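Local coordinates for protein endo-pectate lyase (Erwinia chrysanthemi, PDB 3B8Y) that probably cleaves polygalacturonate and pectins, including highly methylated ones, by calcium-dependent beta-elimination within the chain, at residues T244-K249 with N274-S279. Numbering follows the deposited sequence.
With ADA (alpha-D-galactopyranuronic acid), chain C.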
ATOM      1  N   THR A 244       8.042  -3.452   0.896  1.00 23.85           N
ATOM      2  CA  THR A 244       9.195  -4.261   1.259  1.00 24.63           C
ATOM      3  C   THR A 244       9.938  -4.578  -0.031  1.00 24.07           C
ATOM      4  O   THR A 244       9.363  -4.480  -1.116  1.00 23.19           O
ATOM      5  CB  THR A 244       8.769  -5.581   1.944  1.00 24.33           C
ATOM      6  OG1 THR A 244       8.103  -6.426   0.995  1.00 27.25           O
ATOM      7  CG2 THR A 244       7.823  -5.298   3.105  1.00 24.22           C
ATOM      8  N   GLY A 245      11.212  -4.941   0.089  1.00 24.64           N
ATOM      9  CA  GLY A 245      12.008  -5.272  -1.086  1.00 24.97           C
ATOM     10  C   GLY A 245      12.679  -4.073  -1.732  1.00 26.30           C
ATOM     11  O   GLY A 245      13.232  -3.216  -1.052  1.00 26.55           O
ATOM     12  N   GLU A 246      12.621  -4.009  -3.057  1.00 28.30           N
ATOM     13  CA  GLU A 246      13.247  -2.924  -3.804  1.00 30.41           C
ATOM     14  C   GLU A 246      12.204  -2.199  -4.632  1.00 28.80           C
ATOM     15  O   GLU A 246      11.508  -2.818  -5.435  1.00 30.94           O
ATOM     16  CB  GLU A 246      14.331  -3.506  -4.716  1.00 32.95           C
ATOM     17  CG  GLU A 246      15.311  -4.411  -3.970  1.00 35.71           C
ATOM     18  CD  GLU A 246      15.969  -5.445  -4.875  1.00 38.87           C
ATOM     19  OE1 GLU A 246      17.163  -5.280  -5.199  1.00 39.90           O
ATOM     20  OE2 GLU A 246      15.291  -6.427  -5.247  1.00 38.12           O
ATOM     21  N   HIS A 247      12.107  -0.889  -4.457  1.00 26.04           N
ATOM     22  CA  HIS A 247      11.122  -0.110  -5.194  1.00 24.85           C
ATOM     23  C   HIS A 247      11.656   1.141  -5.904  1.00 24.20           C
ATOM     24  O   HIS A 247      12.746   1.609  -5.610  1.00 25.16           O
ATOM     25  CB  HIS A 247       9.989   0.298  -4.247  1.00 24.73           C
ATOM     26  CG  HIS A 247       9.180  -0.848  -3.737  1.00 21.97           C
ATOM     27  ND1 HIS A 247       8.137  -1.395  -4.449  1.00 23.40           N
ATOM     28  CD2 HIS A 247       9.264  -1.556  -2.588  1.00 22.16           C
ATOM     29  CE1 HIS A 247       7.611  -2.392  -3.762  1.00 21.08           C
ATOM     30  NE2 HIS A 247       8.278  -2.512  -2.629  1.00 23.24           N
ATOM     31  N   GLY A 248      10.883   1.654  -6.860  1.00 24.21           N
ATOM     32  CA  GLY A 248      11.266   2.863  -7.567  1.00 23.38           C
ATOM     33  C   GLY A 248      10.700   4.035  -6.778  1.00 24.74           C
ATOM     34  O   GLY A 248      11.411   4.672  -5.994  1.00 26.17           O
ATOM     35  N   LYS A 249       9.413   4.312  -6.978  1.00 24.53           N
ATOM     36  CA  LYS A 249       8.723   5.371  -6.249  1.00 24.70           C
ATOM     37  C   LYS A 249       7.461   4.813  -5.604  1.00 23.90           C
ATOM     38  O   LYS A 249       6.871   3.851  -6.102  1.00 24.12           O
ATOM     39  CB  LYS A 249       8.360   6.539  -7.170  1.00 26.75           C
ATOM     40  CG  LYS A 249       9.566   7.287  -7.727  1.00 31.11           C
ATOM     41  CD  LYS A 249       9.140   8.437  -8.635  1.00 32.31           C
ATOM     42  CE  LYS A 249      10.330   9.065  -9.354  1.00 33.44           C
ATOM     43  NZ  LYS A 249      10.980   8.119 -10.296  1.00 31.66           N
ATOM     44  N   ASN A 274      10.120  -0.748   4.282  1.00 30.20           N
ATOM     45  CA  ASN A 274      11.090  -1.626   4.911  1.00 33.02           C
ATOM     46  C   ASN A 274      11.923  -2.295   3.823  1.00 34.81           C
ATOM     47  O   ASN A 274      11.812  -3.492   3.572  1.00 38.40           O
ATOM     48  CB  ASN A 274      10.383  -2.662   5.796  1.00 34.22           C
ATOM     49  CG  ASN A 274      11.310  -3.278   6.835  1.00 37.14           C
ATOM     50  OD1 ASN A 274      12.359  -2.719   7.161  1.00 42.15           O
ATOM     51  ND2 ASN A 274      10.926  -4.432   7.358  1.00 37.12           N
ATOM     52  N   GLY A 275      12.738  -1.482   3.162  1.00 34.18           N
ATOM     53  CA  GLY A 275      13.594  -1.949   2.095  1.00 34.49           C
ATOM     54  C   GLY A 275      14.179  -0.724   1.423  1.00 34.99           C
ATOM     55  O   GLY A 275      14.220   0.348   2.026  1.00 36.66           O
ATOM     56  N   THR A 276      14.631  -0.869   0.184  1.00 34.47           N
ATOM     57  CA  THR A 276      15.194   0.264  -0.549  1.00 35.18           C
ATOM     58  C   THR A 276      14.199   0.845  -1.549  1.00 33.82           C
ATOM     59  O   THR A 276      13.430   0.115  -2.177  1.00 34.50           O
ATOM     60  CB  THR A 276      16.478  -0.121  -1.297  1.00 34.69           C
ATOM     61  OG1 THR A 276      16.271  -1.354  -1.993  1.00 35.32           O
ATOM     62  CG2 THR A 276      17.632  -0.279  -0.326  1.00 37.15           C
ATOM     63  N   ILE A 277      14.240   2.161  -1.703  1.00 31.67           N
ATOM     64  CA  ILE A 277      13.364   2.858  -2.626  1.00 30.91           C
ATOM     65  C   ILE A 277      14.130   4.067  -3.186  1.00 30.93           C
ATOM     66  O   ILE A 277      14.925   4.664  -2.477  1.00 32.42           O
ATOM     67  CB  ILE A 277      12.063   3.293  -1.899  1.00 28.30           C
ATOM     68  CG1 ILE A 277      10.963   3.614  -2.907  1.00 28.20           C
ATOM     69  CG2 ILE A 277      12.332   4.456  -0.960  1.00 28.11           C
ATOM     70  CD1 ILE A 277       9.597   3.820  -2.273  1.00 28.76           C
ATOM     71  N   ASP A 278      13.947   4.375  -4.467  1.00 30.77           N
ATOM     72  CA  ASP A 278      14.637   5.506  -5.102  1.00 31.24           C
ATOM     73  C   ASP A 278      14.132   6.848  -4.580  1.00 30.10           C
ATOM     74  O   ASP A 278      14.903   7.801  -4.437  1.00 29.98           O
ATOM     75  CB  ASP A 278      14.477   5.461  -6.631  1.00 33.95           C
ATOM     76  CG  ASP A 278      15.103   4.223  -7.263  1.00 36.21           C
ATOM     77  OD1 ASP A 278      15.739   3.419  -6.547  1.00 39.38           O
ATOM     78  OD2 ASP A 278      14.959   4.053  -8.493  1.00 38.22           O
ATOM     79  N   SER A 279      12.818   6.938  -4.393  1.00 29.22           N
ATOM     80  CA  SER A 279      12.169   8.139  -3.855  1.00 28.03           C
ATOM     81  C   SER A 279      10.725   7.817  -3.484  1.00 27.09           C
ATOM     82  O   SER A 279      10.172   6.807  -3.920  1.00 27.44           O
ATOM     83  CB  SER A 279      12.228   9.322  -4.835  1.00 27.90           C
ATOM     84  OG  SER A 279      11.276   9.213  -5.876  1.00 27.38           O
TER
HETATM   85  C1  ADA C   1      11.651   6.511 -13.705  1.00 42.23           C
HETATM   86  C2  ADA C   1      11.242   6.032 -15.098  1.00 42.33           C
HETATM   87  C3  ADA C   1      11.414   7.172 -16.085  1.00 42.06           C
HETATM   88  C4  ADA C   1      10.532   8.347 -15.621  1.00 42.32           C
HETATM   89  C5  ADA C   1      11.004   8.740 -14.217  1.00 42.38           C
HETATM   90  C6  ADA C   1      10.133   9.872 -13.759  1.00 43.92           C
HETATM   91  O1  ADA C   1      13.026   6.889 -13.685  1.00 46.79           O
HETATM   92  O2  ADA C   1      12.061   4.935 -15.488  1.00 43.88           O
HETATM   93  O3  ADA C   1      11.026   6.734 -17.394  1.00 41.08           O
HETATM   94  O4  ADA C   1       9.136   7.974 -15.538  1.00 41.43           O
HETATM   95  O5  ADA C   1      10.828   7.629 -13.314  1.00 43.82           O
HETATM   96  O6B ADA C   1      10.123  11.035 -14.434  1.00 44.86           O
HETATM   97  O6A ADA C   1       9.437   9.728 -12.784  1.00 44.01           O
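His247 and Ile277 sit beside each other on two parallel strands of neighbouring coils in the right-handed beta-helix of this pectate lyase, where equivalent residues of successive turns stack. With CG1 anti to the backbone N (chi1 -162°), Ile277 lays that branch along the adjacent strand: CG1 meets His247 CB at 3.7 Å and also reaches Gly248 O. Both side chains are buried, Ile277 also resting on Pro306 and His247 on Ile192. The imidazole is held from its two nitrogens, ND1 by Asp223, its strongest polar partner, and NE2 by weak bonds to Ala211 O and Thr244 O, which should fix the ring's rotation.

Between the strands, Gly245 O receives Thr276 N almost head-on at 3.0 Å, and His247 N-H points more directly (159° at the hydrogen) at Thr276 O. At the corner beyond, Asp278 N approaches His247 O from above the carbonyl plane and makes a second, weak bond to Gly248 O, which also accepts Ser279 N at 3.1 Å. One carbonyl thus serves two successive amides where both chains bend.

The opposite face is looser. Glu246 and Thr276 lie side by side and point the same way, Glu246 partly exposed and Thr276 exposed, with Glu246 CG 3.8 Å from Thr276 OG1; the carboxylate oxygen OE2 accepts a hydrogen bond from Lys215 N. Asp278 is exposed too.

Past the corner, Lys249 packs its CG against Ser279 OG at 3.2 Å. Its extended chain then bends at the last torsion (chi4 65°), and NZ donates to ring oxygen O5 of a bound galacturonate at 3.1 Å and more weakly to its carboxylate oxygen O6A. Arg252 and Thr322 bind the same sugar, so this corner of the coil presents a lysine to the substrate groove, its charge probably favouring the acidic sugars of pectate.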